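Local coordinates for protein putative O-methyltransferase (Klebsiella pneumoniae subsp. pneumoniae, PDB 3TFW) that probably catalyses the S-adenosylmethionine-dependent transfer of a methyl group to an oxygen atom of its substrate, at residues Gln63-Leu68 with Glu84-Gly89; Trp80-Leu85 with Ala111-Arg116; Gln90-Glu95 with Arg116-Glu121; Gly122-Ser127 with Pro150-Trp155. All coordinates share one frame; numbering follows the deposited sequence.

Interaction 1: Gln63-Leu68 with Glu84-Gly89; sequences QAKRIL and ELPADG
The Asp88 carboxylate meets Lys65 through OD2, which takes a weak hydrogen bond, part of a salt bridge, from Lys65 NZ at 3.4 Å. The lysine CD and CE methylenes pass near both carboxylate oxygens, with Lys65 CD 3.8 Å from Asp88 OD2, so the ion pair continues into packing along the aliphatic chain. The puckered Pro86 ring has two neighbours: its CG touches Lys65 CG at 3.8 Å, the two side chains crossing at about a right angle, while its CD sits 3.4 Å from the carbonyl oxygen Ala64 O. With CG between its own backbone N and carbonyl carbon (chi1 60°), the Asp88 carboxylate turns back toward Lys65, whose chain runs extended beyond CG to meet it.

Deeper in, the contact becomes apolar. Leu85 CD2 packs on Ile67 CD1 at 3.5 Å and also lies near the Ala64 carbonyl. That carbonyl is bound by a water, which donates to Ala64 O at 2.8 Å and, less tightly, to Glu84 O. The backbones come closest where Gly89 CA makes a CH···O contact of 3.2 Å with Lys65 O. Gly89 closes a type I turn that begins at Pro86, its N bonded to Pro86 O.

The contact lies at the N-terminal ends of strands 66-70 and 90-95. Gln63 ends helix 49-62 with a Schellman motif just ahead of the first of these strands, and the loop 84-89 carries the chain from helix 76-82 into the second. Ile67 and Ala64 also rest on Val59 of helix 49-62, and Leu85 reaches Leu91 of strand 90-95.

Interaction 2: Trp80-Leu85 with Ala111-Arg116; sequences WMAREL and AGVDQR
Two turns that follow helices meet where Ala82 and Val113 pack together: the type I turn Ala82-Leu85 at the end of helix 76-82, and the loop after helix 98-110, a helix that ends in a Schellman motif with Gly112 at positive phi. Ala82 CB lies 4.0 Å from Val113 CB, and the valine CG1 also reaches the CG methylene of Arg83 at 4.2 Å.

Arg116 lies against the Ala82-Leu85 turn. A bend in its chain (chi3 -83°) folds the guanidinium back beneath Val113, whose CG1 stands above one face of the group, displaced toward its rim. The Arg116 CD methylene rests on Leu85 CB at 4.0 Å. Arg116 NH1 comes within 3.0 Å of Ala82 O, but the angle is too poor for a hydrogen bond, and that carbonyl already accepts the Leu85 amide. The link to Arg83 runs through a water instead, lying in the guanidinium plane: it donates to Arg83 O at 2.9 Å and accepts from Arg116 NH1 at 3.3 Å. A positive charge beside the carbonyls of Ala82, Arg83 and Leu85 is probably favourable electrostatically.

The charged end of Arg83 turns elsewhere, to a salt bridge with Asp27, while its chain touches Val29 and Leu30 of helix 28-39. Val113 also leans on Ile79 of helix 76-82, and the Arg116 backbone bonds to Leu91, where strand 117-121 joins strand 90-95.

Interaction 3: Gln90-Glu95 with Arg116-Glu121; sequences QLLTLE and RVTLRE
Strands 90-95 and 117-121 run parallel, from Leu91 paired with Val117 to Glu95 paired with Glu121, with axes 4.7 Å apart at closest and inclined by 18°. Five backbone bonds join them: Leu91 N to Arg116 O, Thr118 N to Leu91 O, Thr93 N to Thr118 O, Arg120 N to Thr93 O, and Glu95 N to Arg120 O. The Thr93 N to Thr118 O bond is short, at 2.8 Å, and straight (170°). The bond from Glu95 N to Arg120 O is longer, 3.3 Å.

Side chains alternate between the sheet faces. On one, Thr93 CG2 fits against Val117 CG1 at 3.8 Å and Leu119 CD1 at 3.9 Å, and Glu95 CB lies 4.0 Å from Leu119 CD1. The Thr93 hydroxyl, set opposite its backbone N (chi1 -174°), is hydrogen-bonded to Thr72 and Glu69. The Glu95 carboxylate is gripped by the amides of Leu73 and Asp97. On the other face, Leu92 CD1 touches Arg120 CG at 3.9 Å, and Leu94 lies alongside Arg120, its CD2 3.9 Å from Arg120 CB.

The pair forms a beta-alpha-beta unit with helix 98-110 as its crossover, within the strand order 3-2-1-4-5-7-6 of class I methyltransferases. Strand 117-121 is outermost in this chain. Strand 90-95 continues the sheet to strand 66-70, and helix 76-82 covers Leu91 and Val117.

Interaction 4: Gly122-Ser127 with Pro150-Trp155; sequences GPALQS and PHYLRW
Leu125 lies among three residues of helix 149-158. Its CD2 methyl does most of the touching, reaching Trp155 CD1 at 3.7 Å and the CB of His151 at 3.8 Å, while its CG packs on Tyr152 CE1 at 4.0 Å. The leucine crosses both the tyrosine and the tryptophan side chains at about a right angle. Beside it, Ala124 CB meets the phenol end of Tyr152, 3.6 Å from OH and 3.8 Å from CE1.

Polar groups at the margins position these side chains. A water donates to Tyr152 OH at 2.9 Å and accepts from the Leu125 amide N at 3.2 Å, tying the phenol to the first turn of helix 124-129. Tyr152 OH has a further hydrogen bond with Asp145, so its ring is held at its outer end as well as at its root. One turn along helix 149-158, the guanidinium of Arg154 approaches His151 end-on: Arg154 NH1 and NH2 both donate to His151 ND1, NH2 at 3.1 Å, with ND1 in the guanidinium plane and the nitrogens somewhat tilted from the imidazole plane. This pairing probably limits rotation of the His151 ring, whose CB touches Leu125. Tyr152 and Trp155 also pack on Leu128, and Ala124 and Tyr152 on Ile70 of strand 66-70.

Between segments 122-127 and 150-155 the direct contact is therefore apolar, and its one hydrogen-bonded connection is through water. Two donors at ND1 would probably disfavour a proton on that nitrogen, while the phenol, sharing a water with a backbone amide and hydrogen-bonded to a carboxylate, is probably held in a defined orientation.

Interactions 1, 2 and 3 form a touching group and share residues: Glu84 and Leu85 belong to interactions 1 and 2, Arg116 to 2 and 3. Strand 66-70 in interaction 1 is the sheet neighbour of strand 90-95 in interaction 3. Interaction 3 rests on backbone bonds, whereas 1 joins the start of a strand to a turn, and 2 joins two post-helical loops, both through small apolar contacts and water. Interaction 2 is buried; 1, 3 and 4 are partly buried, interaction 1 with a charged pair at its surface. Interaction 4, about 14 Å from interaction 3 between centres, is helix packing, continuing from it where Glu95 O meets Gly122 N.

Interaction 1: Gln63-Leu68 with Glu84-Gly89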
# COMPACT_ATOMS: atom_id res chain seq x y z
N GLN A 63 3.58 -12.13 -7.22
CA GLN A 63 4.37 -12.99 -8.11
C GLN A 63 3.78 -12.95 -9.53
O GLN A 63 3.67 -13.99 -10.20
CB GLN A 63 4.42 -14.43 -7.58
CG GLN A 63 5.16 -14.59 -6.25
CD GLN A 63 5.15 -16.03 -5.74
OE1 GLN A 63 4.11 -16.70 -5.72
NE2 GLN A 63 6.31 -16.50 -5.30
N ALA A 64 3.40 -11.75 -9.97
CA ALA A 64 2.69 -11.60 -11.23
C ALA A 64 3.51 -12.10 -12.42
O ALA A 64 4.72 -11.87 -12.50
CB ALA A 64 2.27 -10.13 -11.45
N LYS A 65 2.83 -12.80 -13.32
CA LYS A 65 3.37 -13.15 -14.63
C LYS A 65 2.54 -12.47 -15.71
O LYS A 65 2.98 -12.39 -16.86
CB LYS A 65 3.35 -14.67 -14.86
CG LYS A 65 4.30 -15.47 -13.97
CD LYS A 65 4.65 -16.81 -14.61
CE LYS A 65 5.70 -17.55 -13.79
NZ LYS A 65 5.92 -18.93 -14.33
N ARG A 66 1.35 -12.00 -15.35
CA ARG A 66 0.43 -11.34 -16.27
C ARG A 66 -0.09 -10.07 -15.63
O ARG A 66 -0.70 -10.12 -14.57
CB ARG A 66 -0.73 -12.26 -16.67
CG ARG A 66 -0.29 -13.47 -17.50
CD ARG A 66 -1.38 -14.49 -17.73
NE ARG A 66 -0.85 -15.54 -18.61
CZ ARG A 66 -0.86 -15.47 -19.95
NH1 ARG A 66 -1.40 -14.44 -20.57
NH2 ARG A 66 -0.34 -16.47 -20.66
N ILE A 67 0.17 -8.94 -16.27
CA ILE A 67 -0.27 -7.64 -15.76
C ILE A 67 -1.09 -6.93 -16.83
O ILE A 67 -0.74 -6.97 -18.02
CB ILE A 67 0.94 -6.75 -15.33
CG1 ILE A 67 1.76 -7.46 -14.24
CG2 ILE A 67 0.44 -5.37 -14.83
CD1 ILE A 67 3.09 -6.76 -13.89
N LEU A 68 -2.18 -6.29 -16.40
CA LEU A 68 -2.94 -5.39 -17.27
C LEU A 68 -2.86 -3.96 -16.75
O LEU A 68 -3.12 -3.71 -15.57
CB LEU A 68 -4.41 -5.84 -17.36
CG LEU A 68 -5.43 -4.90 -18.05
CD1 LEU A 68 -5.09 -4.66 -19.53
CD2 LEU A 68 -6.86 -5.46 -17.94
N GLU A 84 9.81 -5.98 -12.97
CA GLU A 84 9.66 -7.00 -11.94
C GLU A 84 9.09 -8.31 -12.47
O GLU A 84 8.99 -9.28 -11.73
CB GLU A 84 8.80 -6.48 -10.78
CG GLU A 84 9.34 -5.21 -10.14
CD GLU A 84 10.74 -5.36 -9.58
OE1 GLU A 84 11.11 -6.48 -9.17
OE2 GLU A 84 11.47 -4.36 -9.53
N LEU A 85 8.73 -8.35 -13.75
CA LEU A 85 8.22 -9.56 -14.37
C LEU A 85 9.33 -10.60 -14.59
O LEU A 85 10.47 -10.23 -14.87
CB LEU A 85 7.52 -9.25 -15.70
CG LEU A 85 6.17 -8.52 -15.68
CD1 LEU A 85 5.81 -8.06 -17.10
CD2 LEU A 85 5.06 -9.43 -15.15
N PRO A 86 8.99 -11.89 -14.47
CA PRO A 86 9.91 -12.96 -14.88
C PRO A 86 10.15 -12.92 -16.40
O PRO A 86 9.46 -12.18 -17.11
CB PRO A 86 9.17 -14.24 -14.49
CG PRO A 86 7.73 -13.86 -14.49
CD PRO A 86 7.71 -12.44 -13.99
N ALA A 87 11.10 -13.73 -16.87
CA ALA A 87 11.43 -13.79 -18.30
C ALA A 87 10.24 -14.16 -19.20
O ALA A 87 10.18 -13.73 -20.36
CB ALA A 87 12.60 -14.77 -18.53
N ASP A 88 9.29 -14.94 -18.68
CA ASP A 88 8.10 -15.33 -19.45
C ASP A 88 6.87 -14.46 -19.13
O ASP A 88 5.75 -14.76 -19.57
CB ASP A 88 7.77 -16.80 -19.20
CG ASP A 88 7.49 -17.10 -17.73
OD1 ASP A 88 7.98 -16.36 -16.86
OD2 ASP A 88 6.77 -18.09 -17.46
N GLY A 89 7.09 -13.38 -18.39
CA GLY A 89 6.01 -12.48 -17.96
C GLY A 89 5.55 -11.56 -19.07
O GLY A 89 6.31 -11.25 -20.01
O HOH W 1 6.76 -11.37 -10.64

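Interaction 2: Trp80-Leu85 with Ala111-Arg116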
# COMPACT_ATOMS: atom_id res chain seq x y z
N TRP A 80 8.14 0.58 -14.22
CA TRP A 80 8.26 0.17 -12.81
C TRP A 80 7.73 -1.25 -12.63
O TRP A 80 8.35 -2.10 -11.98
CB TRP A 80 7.50 1.12 -11.91
CG TRP A 80 8.29 2.28 -11.41
CD1 TRP A 80 8.16 3.59 -11.77
CD2 TRP A 80 9.32 2.24 -10.41
NE1 TRP A 80 9.06 4.37 -11.07
CE2 TRP A 80 9.78 3.56 -10.23
CE3 TRP A 80 9.91 1.21 -9.67
CZ2 TRP A 80 10.79 3.89 -9.32
CZ3 TRP A 80 10.92 1.53 -8.76
CH2 TRP A 80 11.35 2.86 -8.60
N MSE A 81 6.56 -1.50 -13.22
CA MSE A 81 5.95 -2.81 -13.09
C MSE A 81 6.66 -3.86 -13.93
O MSE A 81 6.98 -4.93 -13.40
CB MSE A 81 4.44 -2.76 -13.39
CG MSE A 81 3.69 -2.01 -12.30
SE MSE A 81 1.78 -2.06 -12.63
CE MSE A 81 1.72 -0.75 -14.10
N ALA A 82 6.94 -3.54 -15.19
CA ALA A 82 7.48 -4.53 -16.14
C ALA A 82 8.85 -5.07 -15.74
O ALA A 82 9.15 -6.25 -15.97
CB ALA A 82 7.51 -3.96 -17.56
N ARG A 83 9.68 -4.23 -15.12
CA ARG A 83 11.01 -4.69 -14.65
C ARG A 83 10.94 -5.85 -13.66
O ARG A 83 11.90 -6.62 -13.54
CB ARG A 83 11.77 -3.54 -14.00
CG ARG A 83 12.41 -2.61 -14.98
CD ARG A 83 12.73 -1.32 -14.29
NE ARG A 83 13.57 -0.47 -15.12
CZ ARG A 83 14.23 0.58 -14.66
NH1 ARG A 83 14.17 0.90 -13.37
NH2 ARG A 83 14.97 1.31 -15.49
N GLU A 84 9.81 -5.98 -12.97
CA GLU A 84 9.66 -7.00 -11.94
C GLU A 84 9.09 -8.31 -12.47
O GLU A 84 8.99 -9.28 -11.73
CB GLU A 84 8.80 -6.48 -10.78
CG GLU A 84 9.34 -5.21 -10.14
CD GLU A 84 10.74 -5.36 -9.58
OE1 GLU A 84 11.11 -6.48 -9.17
OE2 GLU A 84 11.47 -4.36 -9.53
N LEU A 85 8.73 -8.35 -13.75
CA LEU A 85 8.22 -9.56 -14.37
C LEU A 85 9.33 -10.60 -14.59
O LEU A 85 10.47 -10.23 -14.87
CB LEU A 85 7.52 -9.25 -15.70
CG LEU A 85 6.17 -8.52 -15.68
CD1 LEU A 85 5.81 -8.06 -17.10
CD2 LEU A 85 5.06 -9.43 -15.15
N ALA A 111 14.12 1.48 -21.93
CA ALA A 111 14.20 0.79 -20.65
C ALA A 111 14.42 -0.71 -20.76
O ALA A 111 14.57 -1.38 -19.74
CB ALA A 111 12.94 1.09 -19.81
N GLY A 112 14.39 -1.24 -21.97
CA GLY A 112 14.66 -2.67 -22.20
C GLY A 112 13.55 -3.62 -21.76
O GLY A 112 13.82 -4.77 -21.41
N VAL A 113 12.31 -3.14 -21.78
CA VAL A 113 11.16 -3.94 -21.36
C VAL A 113 10.20 -4.20 -22.51
O VAL A 113 9.10 -4.73 -22.32
CB VAL A 113 10.38 -3.28 -20.19
CG1 VAL A 113 11.23 -3.27 -18.93
CG2 VAL A 113 9.91 -1.86 -20.56
N ASP A 114 10.62 -3.86 -23.72
CA ASP A 114 9.71 -3.90 -24.85
C ASP A 114 9.37 -5.31 -25.34
O ASP A 114 8.44 -5.48 -26.12
CB ASP A 114 10.17 -2.98 -25.97
CG ASP A 114 11.58 -3.26 -26.44
OD1 ASP A 114 12.52 -3.32 -25.60
OD2 ASP A 114 11.74 -3.41 -27.67
N GLN A 115 10.11 -6.32 -24.87
CA GLN A 115 9.79 -7.72 -25.16
C GLN A 115 8.69 -8.25 -24.22
O GLN A 115 7.87 -9.07 -24.63
CB GLN A 115 11.04 -8.61 -25.12
CG GLN A 115 10.78 -10.08 -25.45
CD GLN A 115 12.05 -10.91 -25.67
OE1 GLN A 115 13.06 -10.74 -24.96
NE2 GLN A 115 12.00 -11.82 -26.64
N ARG A 116 8.68 -7.78 -22.98
CA ARG A 116 7.68 -8.19 -21.98
C ARG A 116 6.35 -7.44 -22.11
O ARG A 116 5.28 -7.95 -21.75
CB ARG A 116 8.25 -7.99 -20.57
CG ARG A 116 9.11 -9.15 -20.11
CD ARG A 116 9.86 -8.80 -18.86
NE ARG A 116 11.08 -8.07 -19.17
CZ ARG A 116 11.88 -7.51 -18.27
NH1 ARG A 116 11.58 -7.60 -16.98
NH2 ARG A 116 12.97 -6.88 -18.67
O HOH W 2 14.13 -6.31 -15.40

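Interaction 3: Gln90-Glu95 with Arg116-Glu121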
# COMPACT_ATOMS: atom_id res chain seq x y z
N GLN A 90 4.31 -11.10 -18.96
CA GLN A 90 3.73 -10.19 -19.94
C GLN A 90 2.96 -9.09 -19.26
O GLN A 90 2.24 -9.35 -18.30
CB GLN A 90 2.78 -10.92 -20.86
CG GLN A 90 3.44 -11.94 -21.75
CD GLN A 90 2.43 -12.80 -22.46
OE1 GLN A 90 1.88 -13.74 -21.88
NE2 GLN A 90 2.20 -12.51 -23.72
N LEU A 91 3.09 -7.88 -19.79
CA LEU A 91 2.30 -6.75 -19.35
C LEU A 91 1.59 -6.17 -20.56
O LEU A 91 2.23 -5.74 -21.54
CB LEU A 91 3.17 -5.69 -18.66
CG LEU A 91 2.43 -4.59 -17.89
CD1 LEU A 91 3.38 -3.91 -16.91
CD2 LEU A 91 1.81 -3.55 -18.84
N LEU A 92 0.27 -6.17 -20.52
CA LEU A 92 -0.53 -5.58 -21.58
C LEU A 92 -0.91 -4.17 -21.14
O LEU A 92 -1.47 -4.00 -20.06
CB LEU A 92 -1.80 -6.41 -21.85
CG LEU A 92 -2.81 -5.77 -22.81
CD1 LEU A 92 -2.24 -5.65 -24.22
CD2 LEU A 92 -4.13 -6.54 -22.84
N THR A 93 -0.58 -3.16 -21.94
CA THR A 93 -0.91 -1.79 -21.56
C THR A 93 -1.70 -1.11 -22.67
O THR A 93 -1.40 -1.27 -23.85
CB THR A 93 0.34 -0.96 -21.10
OG1 THR A 93 -0.09 0.33 -20.62
CG2 THR A 93 1.33 -0.77 -22.24
N LEU A 94 -2.72 -0.37 -22.26
CA LEU A 94 -3.68 0.21 -23.20
C LEU A 94 -3.60 1.73 -23.21
O LEU A 94 -3.66 2.36 -22.15
CB LEU A 94 -5.10 -0.23 -22.84
CG LEU A 94 -5.28 -1.73 -22.58
CD1 LEU A 94 -6.76 -2.04 -22.20
CD2 LEU A 94 -4.85 -2.54 -23.81
N GLU A 95 -3.45 2.30 -24.40
CA GLU A 95 -3.33 3.74 -24.58
C GLU A 95 -4.15 4.18 -25.78
O GLU A 95 -3.99 3.64 -26.88
CB GLU A 95 -1.87 4.15 -24.75
CG GLU A 95 -1.66 5.68 -24.94
CD GLU A 95 -2.31 6.50 -23.85
OE1 GLU A 95 -2.01 6.27 -22.66
OE2 GLU A 95 -3.14 7.39 -24.18
N ARG A 116 8.68 -7.78 -22.98
CA ARG A 116 7.68 -8.19 -21.98
C ARG A 116 6.35 -7.44 -22.11
O ARG A 116 5.28 -7.95 -21.75
CB ARG A 116 8.25 -7.99 -20.57
CG ARG A 116 9.11 -9.15 -20.11
CD ARG A 116 9.86 -8.80 -18.86
NE ARG A 116 11.08 -8.07 -19.17
CZ ARG A 116 11.88 -7.51 -18.27
NH1 ARG A 116 11.58 -7.60 -16.98
NH2 ARG A 116 12.97 -6.88 -18.67
N VAL A 117 6.44 -6.21 -22.62
CA VAL A 117 5.28 -5.34 -22.71
C VAL A 117 4.65 -5.37 -24.09
O VAL A 117 5.35 -5.28 -25.10
CB VAL A 117 5.61 -3.88 -22.33
CG1 VAL A 117 4.38 -2.99 -22.47
CG2 VAL A 117 6.17 -3.81 -20.90
N THR A 118 3.32 -5.50 -24.11
CA THR A 118 2.55 -5.33 -25.32
C THR A 118 1.70 -4.07 -25.19
O THR A 118 0.88 -3.94 -24.26
CB THR A 118 1.67 -6.57 -25.62
OG1 THR A 118 2.51 -7.72 -25.81
CG2 THR A 118 0.84 -6.36 -26.89
N LEU A 119 1.94 -3.12 -26.09
CA LEU A 119 1.23 -1.85 -26.09
C LEU A 119 0.17 -1.88 -27.18
O LEU A 119 0.48 -1.98 -28.37
CB LEU A 119 2.22 -0.69 -26.29
CG LEU A 119 1.71 0.75 -26.52
CD1 LEU A 119 0.63 1.12 -25.54
CD2 LEU A 119 2.86 1.74 -26.43
N ARG A 120 -1.09 -1.80 -26.77
CA ARG A 120 -2.22 -1.77 -27.70
C ARG A 120 -2.84 -0.39 -27.73
O ARG A 120 -3.48 0.04 -26.77
CB ARG A 120 -3.26 -2.84 -27.35
CG ARG A 120 -2.84 -4.25 -27.77
CD ARG A 120 -4.03 -5.22 -27.88
NE ARG A 120 -3.53 -6.59 -27.98
CZ ARG A 120 -4.27 -7.68 -28.16
NH1 ARG A 120 -5.59 -7.59 -28.26
NH2 ARG A 120 -3.69 -8.86 -28.24
N GLU A 121 -2.64 0.29 -28.86
CA GLU A 121 -3.13 1.64 -29.07
C GLU A 121 -4.56 1.62 -29.62
O GLU A 121 -4.86 0.87 -30.55
CB GLU A 121 -2.19 2.38 -30.02
CG GLU A 121 -2.58 3.82 -30.34
CD GLU A 121 -1.71 4.44 -31.42
OE1 GLU A 121 -0.54 4.05 -31.58
OE2 GLU A 121 -2.21 5.34 -32.12

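Interaction 4: Gly122-Ser127 with Pro150-Trp155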
# COMPACT_ATOMS: atom_id res chain seq x y z
N GLY A 122 -5.42 2.46 -29.07
CA GLY A 122 -6.83 2.51 -29.44
C GLY A 122 -7.69 2.71 -28.19
O GLY A 122 -7.17 2.66 -27.07
N PRO A 123 -9.01 2.92 -28.37
CA PRO A 123 -9.92 3.00 -27.23
C PRO A 123 -9.74 1.80 -26.31
O PRO A 123 -9.79 0.66 -26.79
CB PRO A 123 -11.30 2.94 -27.89
CG PRO A 123 -11.10 3.56 -29.22
CD PRO A 123 -9.71 3.11 -29.65
N ALA A 124 -9.51 2.05 -25.03
CA ALA A 124 -9.25 0.97 -24.07
C ALA A 124 -10.36 -0.08 -24.08
O ALA A 124 -10.09 -1.29 -24.02
CB ALA A 124 -9.05 1.53 -22.67
N LEU A 125 -11.61 0.38 -24.17
CA LEU A 125 -12.75 -0.55 -24.15
C LEU A 125 -12.77 -1.44 -25.38
O LEU A 125 -13.13 -2.62 -25.29
CB LEU A 125 -14.07 0.21 -24.03
CG LEU A 125 -14.44 0.63 -22.61
CD1 LEU A 125 -15.52 1.71 -22.64
CD2 LEU A 125 -14.88 -0.57 -21.76
N GLN A 126 -12.37 -0.88 -26.53
CA GLN A 126 -12.26 -1.68 -27.75
C GLN A 126 -11.23 -2.79 -27.54
O GLN A 126 -11.48 -3.95 -27.90
CB GLN A 126 -11.88 -0.81 -28.96
CG GLN A 126 -11.49 -1.59 -30.23
CD GLN A 126 -11.46 -0.73 -31.48
OE1 GLN A 126 -11.46 0.50 -31.40
NE2 GLN A 126 -11.44 -1.38 -32.64
N SER A 127 -10.09 -2.45 -26.96
CA SER A 127 -9.04 -3.44 -26.71
C SER A 127 -9.50 -4.51 -25.72
O SER A 127 -9.26 -5.70 -25.95
CB SER A 127 -7.77 -2.77 -26.22
OG SER A 127 -7.20 -2.01 -27.27
N PRO A 150 -16.13 2.50 -14.12
CA PRO A 150 -16.91 1.31 -13.76
C PRO A 150 -16.85 0.23 -14.84
O PRO A 150 -16.87 -0.95 -14.52
CB PRO A 150 -18.33 1.85 -13.57
CG PRO A 150 -18.35 3.19 -14.21
CD PRO A 150 -16.97 3.72 -14.17
N HIS A 151 -16.75 0.64 -16.11
CA HIS A 151 -16.59 -0.31 -17.22
C HIS A 151 -15.27 -1.06 -17.14
O HIS A 151 -15.20 -2.27 -17.40
CB HIS A 151 -16.71 0.40 -18.57
CG HIS A 151 -18.03 1.06 -18.80
ND1 HIS A 151 -19.19 0.34 -18.98
CD2 HIS A 151 -18.38 2.37 -18.88
CE1 HIS A 151 -20.20 1.18 -19.16
NE2 HIS A 151 -19.73 2.41 -19.10
N TYR A 152 -14.21 -0.33 -16.79
CA TYR A 152 -12.90 -0.93 -16.60
C TYR A 152 -12.92 -1.97 -15.47
O TYR A 152 -12.33 -3.04 -15.60
CB TYR A 152 -11.83 0.14 -16.36
CG TYR A 152 -11.68 1.07 -17.53
CD1 TYR A 152 -11.73 0.59 -18.84
CD2 TYR A 152 -11.51 2.45 -17.34
CE1 TYR A 152 -11.62 1.43 -19.93
CE2 TYR A 152 -11.38 3.31 -18.44
CZ TYR A 152 -11.44 2.78 -19.73
OH TYR A 152 -11.31 3.60 -20.81
N LEU A 153 -13.64 -1.66 -14.39
CA LEU A 153 -13.76 -2.61 -13.28
C LEU A 153 -14.47 -3.91 -13.70
O LEU A 153 -14.08 -5.01 -13.29
CB LEU A 153 -14.47 -1.97 -12.07
CG LEU A 153 -14.51 -2.78 -10.76
CD1 LEU A 153 -13.12 -3.33 -10.34
CD2 LEU A 153 -15.08 -1.92 -9.63
N ARG A 154 -15.52 -3.77 -14.50
CA ARG A 154 -16.25 -4.94 -15.01
C ARG A 154 -15.33 -5.86 -15.82
O ARG A 154 -15.30 -7.07 -15.58
CB ARG A 154 -17.47 -4.51 -15.83
CG ARG A 154 -18.21 -5.69 -16.48
CD ARG A 154 -19.47 -5.23 -17.22
NE ARG A 154 -19.17 -4.52 -18.45
CZ ARG A 154 -19.26 -3.20 -18.57
NH1 ARG A 154 -19.67 -2.46 -17.55
NH2 ARG A 154 -18.96 -2.61 -19.72
N TRP A 155 -14.57 -5.28 -16.74
CA TRP A 155 -13.58 -6.04 -17.53
C TRP A 155 -12.45 -6.60 -16.67
O TRP A 155 -11.99 -7.73 -16.90
CB TRP A 155 -13.02 -5.17 -18.67
CG TRP A 155 -13.97 -5.06 -19.81
CD1 TRP A 155 -14.66 -3.94 -20.22
CD2 TRP A 155 -14.37 -6.12 -20.68
NE1 TRP A 155 -15.45 -4.25 -21.30
CE2 TRP A 155 -15.29 -5.58 -21.61
CE3 TRP A 155 -14.03 -7.48 -20.78
CZ2 TRP A 155 -15.88 -6.34 -22.62
CZ3 TRP A 155 -14.62 -8.24 -21.79
CH2 TRP A 155 -15.54 -7.67 -22.70
O HOH W 3 -12.38 3.46 -23.49